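Local coordinates for protein diphosphomevalonate decarboxylase, putative (PDB 2HKE) that probably catalyses the ATP-dependent decarboxylation of (R)-5-diphosphomevalonate to isopentenyl diphosphate, a step of the mevalonate pathway to isoprenoids and sterols, at residues A[63-67]-A[68-72]; A[76-79]-A[80-84]; A[88-91]-A[92-95]. The protein carries 1 engineered substitution. All coordinates share one frame; numbering follows the deposited sequence.

Interaction 1 (A[63-67]-A[68-72]); sequences LRLNG and TEVDV
Leu63 and Val70 face each other across a tight beta hairpin, their side chains side by side and pointing the same way. This is the packed side of the hairpin. With CG anti to the backbone N (chi1 173°), Leu63 lays CD2 3.6 Å from Val70 CG1. Separately, Val72 CG2 meets Leu63 CB at 3.6 Å. Leu65 CD1 reaches Val70 CG2 more loosely. Leu63 also packs on Val78 of helix 76-86 and on Ile100 of strand 97-104, so the Leu63 end of this face is buried. Strands 63-65 and 68-70 are joined by a type I' turn from Leu65 to Thr68, Asn66 and Gly67 both having positive phi. Leu65 and Thr68 form an antiparallel hydrogen-bonded pair: Leu65 N gives to Thr68 O (2.9 Å), Thr68 N to Leu65 O (3.0 Å). At the turn itself water 2 links Asn66 O with Thr68 OG1.

The other face, carrying Arg64 and Glu69, is the solvent side. Arg64 bends at chi3 (-75°), which brings NH1 back to Gly67 O at 3.1 Å; the oxygen lies in the guanidinium plane, whereas the donor stands above the carbonyl plane. Glu69 CB sits over the rim of one guanidinium face, but Glu69 OE1 stays 4.1 Å from Arg64 NH2, well out of that plane, and no N-H points at it. Water 1 accepts from Leu63 N. The chemistry is thus divided: apolar branches and backbone bonds join the strands, while the Arg64-Glu69 attraction is probably modest and solvent-screened, and the arginine's directed bond goes to the turn.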
# COMPACT_ATOMS: atom_id res chain seq x y z
N LEU A 63 12.00 18.38 -10.31
CA LEU A 63 10.95 17.47 -9.92
C LEU A 63 9.63 18.21 -10.07
O LEU A 63 9.51 19.29 -9.53
CB LEU A 63 11.15 17.07 -8.47
CG LEU A 63 10.06 16.24 -7.83
CD1 LEU A 63 9.91 14.92 -8.57
CD2 LEU A 63 10.44 16.02 -6.33
N ARG A 64 8.68 17.61 -10.77
CA ARG A 64 7.34 18.16 -10.92
C ARG A 64 6.40 17.12 -10.37
O ARG A 64 6.41 15.93 -10.80
CB ARG A 64 7.05 18.44 -12.38
CG ARG A 64 5.84 19.36 -12.63
CD ARG A 64 5.68 19.69 -14.15
NE ARG A 64 6.65 20.65 -14.64
CZ ARG A 64 6.54 21.98 -14.51
NH1 ARG A 64 5.50 22.53 -13.88
NH2 ARG A 64 7.48 22.76 -15.01
N LEU A 65 5.62 17.52 -9.37
CA LEU A 65 4.64 16.66 -8.73
C LEU A 65 3.26 17.25 -8.97
O LEU A 65 2.99 18.38 -8.54
CB LEU A 65 4.85 16.57 -7.23
CG LEU A 65 6.23 16.20 -6.70
CD1 LEU A 65 6.20 16.24 -5.18
CD2 LEU A 65 6.62 14.82 -7.20
N ASN A 66 2.40 16.48 -9.62
CA ASN A 66 1.02 16.87 -9.86
C ASN A 66 0.93 18.19 -10.61
O ASN A 66 0.10 19.04 -10.26
CB ASN A 66 0.28 16.98 -8.52
CG ASN A 66 0.40 15.72 -7.68
OD1 ASN A 66 0.41 14.61 -8.21
ND2 ASN A 66 0.49 15.89 -6.36
N GLY A 67 1.80 18.35 -11.60
CA GLY A 67 1.90 19.58 -12.38
C GLY A 67 2.66 20.76 -11.78
O GLY A 67 2.90 21.76 -12.47
N THR A 68 3.03 20.65 -10.50
CA THR A 68 3.73 21.73 -9.79
C THR A 68 5.21 21.45 -9.57
O THR A 68 5.55 20.42 -8.99
CB THR A 68 3.07 21.98 -8.44
OG1 THR A 68 1.67 22.19 -8.65
CG2 THR A 68 3.70 23.21 -7.75
N GLU A 69 6.07 22.35 -10.03
CA GLU A 69 7.49 22.17 -9.82
C GLU A 69 7.84 22.40 -8.35
O GLU A 69 7.43 23.39 -7.72
CB GLU A 69 8.35 23.01 -10.78
CG GLU A 69 9.84 22.68 -10.62
CD GLU A 69 10.77 23.51 -11.46
OE1 GLU A 69 10.26 24.27 -12.33
OE2 GLU A 69 12.01 23.40 -11.24
N VAL A 70 8.62 21.47 -7.82
CA VAL A 70 8.97 21.41 -6.42
C VAL A 70 10.50 21.57 -6.28
O VAL A 70 11.21 21.24 -7.22
CB VAL A 70 8.42 20.04 -5.95
CG1 VAL A 70 9.38 19.27 -5.07
CG2 VAL A 70 7.01 20.23 -5.38
N ASP A 71 10.99 22.10 -5.16
CA ASP A 71 12.44 22.28 -4.97
C ASP A 71 13.05 20.94 -4.52
O ASP A 71 12.74 20.46 -3.43
CB ASP A 71 12.75 23.35 -3.90
CG ASP A 71 14.26 23.74 -3.84
OD1 ASP A 71 15.11 23.10 -4.48
OD2 ASP A 71 14.59 24.73 -3.15
N VAL A 72 13.91 20.35 -5.35
CA VAL A 72 14.56 19.06 -4.99
C VAL A 72 15.42 19.19 -3.73
O VAL A 72 15.45 18.28 -2.87
CB VAL A 72 15.37 18.45 -6.15
CG1 VAL A 72 16.10 17.19 -5.70
CG2 VAL A 72 14.46 18.11 -7.35
O HOH W 1 12.31 21.22 -9.62
O HOH W 2 -0.43 20.73 -7.56

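Interaction 2 (A[76-79]-A[80-84]); sequences PRVQ and SMLLH. With SO4 (sulfate ion), chain C.
Val78 and Leu82, one helical turn apart, lie side by side and point the same way, Val78 CG1 meeting Leu82 CD1 at 4.1 Å. The Leu82 side chain can be followed outward from the backbone. Its CB rests against Val78 O. CG, anti to the carbonyl carbon and beside the backbone N (chi1 -70°), comes to 3.4 Å from the same Val78 O. CD1 continues past this oxygen to the Val78 methyl and also meets Val72. The carbonyl it passes is already engaged: Leu82 N donates to Val78 O at 2.9 Å. Met81 takes a similar first torsion, bringing its CG to 3.4 Å from Arg77 O, but its side chain then leaves the turn and packs on Tyr119 and Ser123 of helix 114-130 and on Leu139 and Leu142 of helix 136-143.

Arg77 extends from the helix to a sulfate ion, probably from the crystallisation liquor. NH1 donates to sulfate O3 (2.8 Å, 171°) and NH2 to sulfate O1 (3.1 Å), a two-pronged grip at the guanidinium edge. NH1 also bonds Gly143 O, which helps fix the rotation of the group. Tyr19, Lys22, Ser144, Gly145 and Thr200 complete the anion site. The successive i to i+4 backbone bonds and the side chains resting on carbonyls one turn back are those of a regular alpha-helix, here contributing an arginine to an anion pocket consistent with a phosphate-binding site.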
# COMPACT_ATOMS: atom_id res chain seq x y z
N PRO A 76 14.11 15.84 0.80
CA PRO A 76 15.22 14.94 1.14
C PRO A 76 15.06 13.48 0.71
O PRO A 76 16.06 12.84 0.40
CB PRO A 76 15.36 15.09 2.67
CG PRO A 76 14.09 15.66 3.12
CD PRO A 76 13.66 16.59 1.98
N ARG A 77 13.84 12.95 0.69
CA ARG A 77 13.66 11.55 0.28
C ARG A 77 14.08 11.36 -1.17
O ARG A 77 14.77 10.37 -1.51
CB ARG A 77 12.23 11.12 0.52
CG ARG A 77 11.86 11.01 2.02
CD ARG A 77 12.59 9.89 2.73
NE ARG A 77 12.18 9.70 4.15
CZ ARG A 77 11.14 8.99 4.56
NH1 ARG A 77 10.33 8.41 3.70
NH2 ARG A 77 10.88 8.90 5.87
N VAL A 78 13.73 12.32 -2.02
CA VAL A 78 14.14 12.27 -3.45
C VAL A 78 15.67 12.53 -3.61
O VAL A 78 16.38 11.82 -4.36
CB VAL A 78 13.23 13.20 -4.33
CG1 VAL A 78 13.78 13.32 -5.76
CG2 VAL A 78 11.77 12.76 -4.29
N GLN A 79 16.23 13.46 -2.84
CA GLN A 79 17.69 13.70 -2.86
C GLN A 79 18.42 12.44 -2.45
O GLN A 79 19.46 12.11 -3.02
CB GLN A 79 18.12 14.84 -1.91
CG GLN A 79 17.67 16.25 -2.22
CD GLN A 79 17.89 17.24 -1.03
OE1 GLN A 79 17.02 17.34 -0.16
NE2 GLN A 79 19.08 17.96 -0.98
N SER A 80 17.88 11.72 -1.45
CA SER A 80 18.43 10.45 -0.98
C SER A 80 18.47 9.40 -2.10
O SER A 80 19.48 8.69 -2.29
CB SER A 80 17.65 9.94 0.24
OG SER A 80 18.25 8.78 0.80
N MET A 81 17.38 9.29 -2.83
CA MET A 81 17.32 8.34 -3.95
C MET A 81 18.37 8.71 -5.00
O MET A 81 19.16 7.85 -5.45
CB MET A 81 15.91 8.31 -4.55
CG MET A 81 14.91 7.70 -3.57
SD MET A 81 13.23 7.96 -4.21
CE MET A 81 13.21 6.72 -5.48
N LEU A 82 18.41 9.96 -5.33
CA LEU A 82 19.32 10.45 -6.36
C LEU A 82 20.79 10.27 -6.00
O LEU A 82 21.59 9.93 -6.84
CB LEU A 82 19.03 11.89 -6.67
CG LEU A 82 17.74 12.19 -7.40
CD1 LEU A 82 17.50 13.70 -7.36
CD2 LEU A 82 17.79 11.69 -8.84
N LEU A 83 21.14 10.47 -4.74
CA LEU A 83 22.52 10.19 -4.30
C LEU A 83 22.89 8.74 -4.48
O LEU A 83 24.01 8.41 -4.98
CB LEU A 83 22.72 10.56 -2.82
CG LEU A 83 22.72 12.03 -2.45
CD1 LEU A 83 22.73 12.14 -0.92
CD2 LEU A 83 23.93 12.77 -3.06
N HIS A 84 22.02 7.84 -4.03
CA HIS A 84 22.28 6.41 -4.14
C HIS A 84 22.31 6.01 -5.63
O HIS A 84 23.15 5.20 -6.04
CB HIS A 84 21.25 5.60 -3.40
CG HIS A 84 21.59 4.15 -3.34
ND1 HIS A 84 22.77 3.71 -2.77
CD2 HIS A 84 20.98 3.06 -3.84
CE1 HIS A 84 22.86 2.40 -2.91
NE2 HIS A 84 21.78 1.98 -3.54
S SO4 C . 8.16 6.07 5.58
O1 SO4 C . 8.67 6.87 6.67
O2 SO4 C . 6.83 5.61 5.89
O3 SO4 C . 8.10 6.85 4.35
O4 SO4 C . 9.02 4.89 5.39

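Interaction 3 (A[88-91]-A[92-95]); sequences TCPE and ELKN. Engineered in segment 92-95: Glu92 (natural residue Asp).
The backbone carbonyl of Pro90 meets the amides of Leu93 and Lys94 where the chain turns from an irregular loop into a short, weakly bonded helix that includes residues 92-94. Pro90 O accepts from both Leu93 N and Lys94 N, each at 2.9 Å. Their approaches differ: Leu93 N comes from above the carbonyl plane, with a C=O...donor angle of 125°, while Lys94 N lies close to the line of the carbonyl bond at 166°. One oxygen therefore holds the chain by an i to i+3 and an i to i+4 bond together.

Among the side chains, Pro90 CB touches Glu92 CG at 3.4 Å, and the Glu92 side chain crosses the proline at a slant, OE2 lying near Pro90 CB and CG. Glu92 is an engineered residue, Asp in the natural sequence; its CG is wedged between its own backbone N and carbonyl carbon (chi1 48°), which lays CG against Pro90 CB. Cys89 SG rests on the backbone of Lys94, 3.7 Å from Lys94 N, and Leu93 CG packs loosely on Pro90 CB. Glu91 and Lys94 lie side by side, pointing the same way, their ends joined by a long salt bridge of 3.7 Å between Glu91 OE2 and Lys94 NZ. Asn95 ND2 makes a weak bond back to Glu92 O. On this exposed surface the long ion pair probably adds little, so the turn appears to rest mainly on the doubly bonded carbonyl of Pro90.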
# COMPACT_ATOMS: atom_id res chain seq x y z
N THR A 88 25.71 4.40 -8.11
CA THR A 88 25.57 3.04 -8.60
C THR A 88 25.25 3.05 -10.07
O THR A 88 24.53 2.21 -10.56
CB THR A 88 24.50 2.29 -7.77
OG1 THR A 88 23.23 2.96 -7.89
CG2 THR A 88 24.94 2.21 -6.29
N CYS A 89 25.81 4.00 -10.81
CA CYS A 89 25.54 4.10 -12.23
C CYS A 89 26.82 4.43 -12.99
O CYS A 89 27.80 4.83 -12.38
CB CYS A 89 24.44 5.11 -12.48
SG CYS A 89 25.00 6.80 -12.40
N PRO A 90 26.83 4.23 -14.32
CA PRO A 90 28.00 4.51 -15.16
C PRO A 90 28.61 5.91 -14.97
O PRO A 90 27.87 6.87 -14.84
CB PRO A 90 27.42 4.38 -16.57
CG PRO A 90 26.42 3.34 -16.44
CD PRO A 90 25.74 3.66 -15.12
N GLU A 91 29.94 6.01 -14.98
CA GLU A 91 30.61 7.31 -14.90
C GLU A 91 30.06 8.30 -15.94
O GLU A 91 29.96 9.49 -15.67
CB GLU A 91 32.15 7.17 -15.03
CG GLU A 91 32.95 7.34 -13.71
CD GLU A 91 33.42 6.00 -13.08
OE1 GLU A 91 34.18 5.23 -13.74
OE2 GLU A 91 33.06 5.72 -11.90
N GLU A 92 29.69 7.81 -17.11
CA GLU A 92 29.13 8.65 -18.18
C GLU A 92 27.77 9.25 -17.87
O GLU A 92 27.35 10.21 -18.52
CB GLU A 92 28.94 7.82 -19.46
CG GLU A 92 28.22 6.47 -19.16
CD GLU A 92 27.36 5.99 -20.26
OE1 GLU A 92 27.34 6.68 -21.33
OE2 GLU A 92 26.69 4.92 -20.05
N LEU A 93 27.04 8.63 -16.95
CA LEU A 93 25.71 9.12 -16.58
C LEU A 93 25.69 9.72 -15.17
O LEU A 93 24.75 10.43 -14.84
CB LEU A 93 24.66 8.02 -16.70
CG LEU A 93 24.57 7.29 -18.04
CD1 LEU A 93 23.47 6.23 -18.02
CD2 LEU A 93 24.34 8.29 -19.19
N LYS A 94 26.71 9.45 -14.36
CA LYS A 94 26.83 10.03 -13.01
C LYS A 94 26.52 11.51 -12.97
O LYS A 94 25.89 12.00 -12.05
CB LYS A 94 28.26 9.86 -12.45
CG LYS A 94 28.33 8.99 -11.23
CD LYS A 94 29.73 8.44 -10.96
CE LYS A 94 29.92 8.04 -9.48
NZ LYS A 94 30.62 6.72 -9.28
N ASN A 95 26.98 12.23 -13.98
CA ASN A 95 27.01 13.70 -13.93
C ASN A 95 25.76 14.36 -14.49
O ASN A 95 25.49 15.55 -14.22
CB ASN A 95 28.28 14.24 -14.62
CG ASN A 95 28.39 13.83 -16.10
OD1 ASN A 95 28.94 14.58 -16.92
ND2 ASN A 95 27.88 12.64 -16.45

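The three contacts follow one another along the N-terminal domain: a hairpin, a helix and a short helical turn. Interactions 1 and 2 have centres about 15 Å apart and touch directly: Val72 CG1 meets Leu82 CD1 at 4.1 Å, and Leu63 CD2 meets Val78 CG2 at 4.1 Å, so the apolar face of the hairpin packs on helix 76-86. Interaction 3 is also about 15 Å from interaction 2, centre to centre, and adjoins it in the sequence; a hydrogen bond between Thr88 OG1 and His84 O ties the junction. Interactions 1 and 3 remain apart, nearest atoms about 13 Å. Of the three, interaction 2 holds the sulfate, through Arg77.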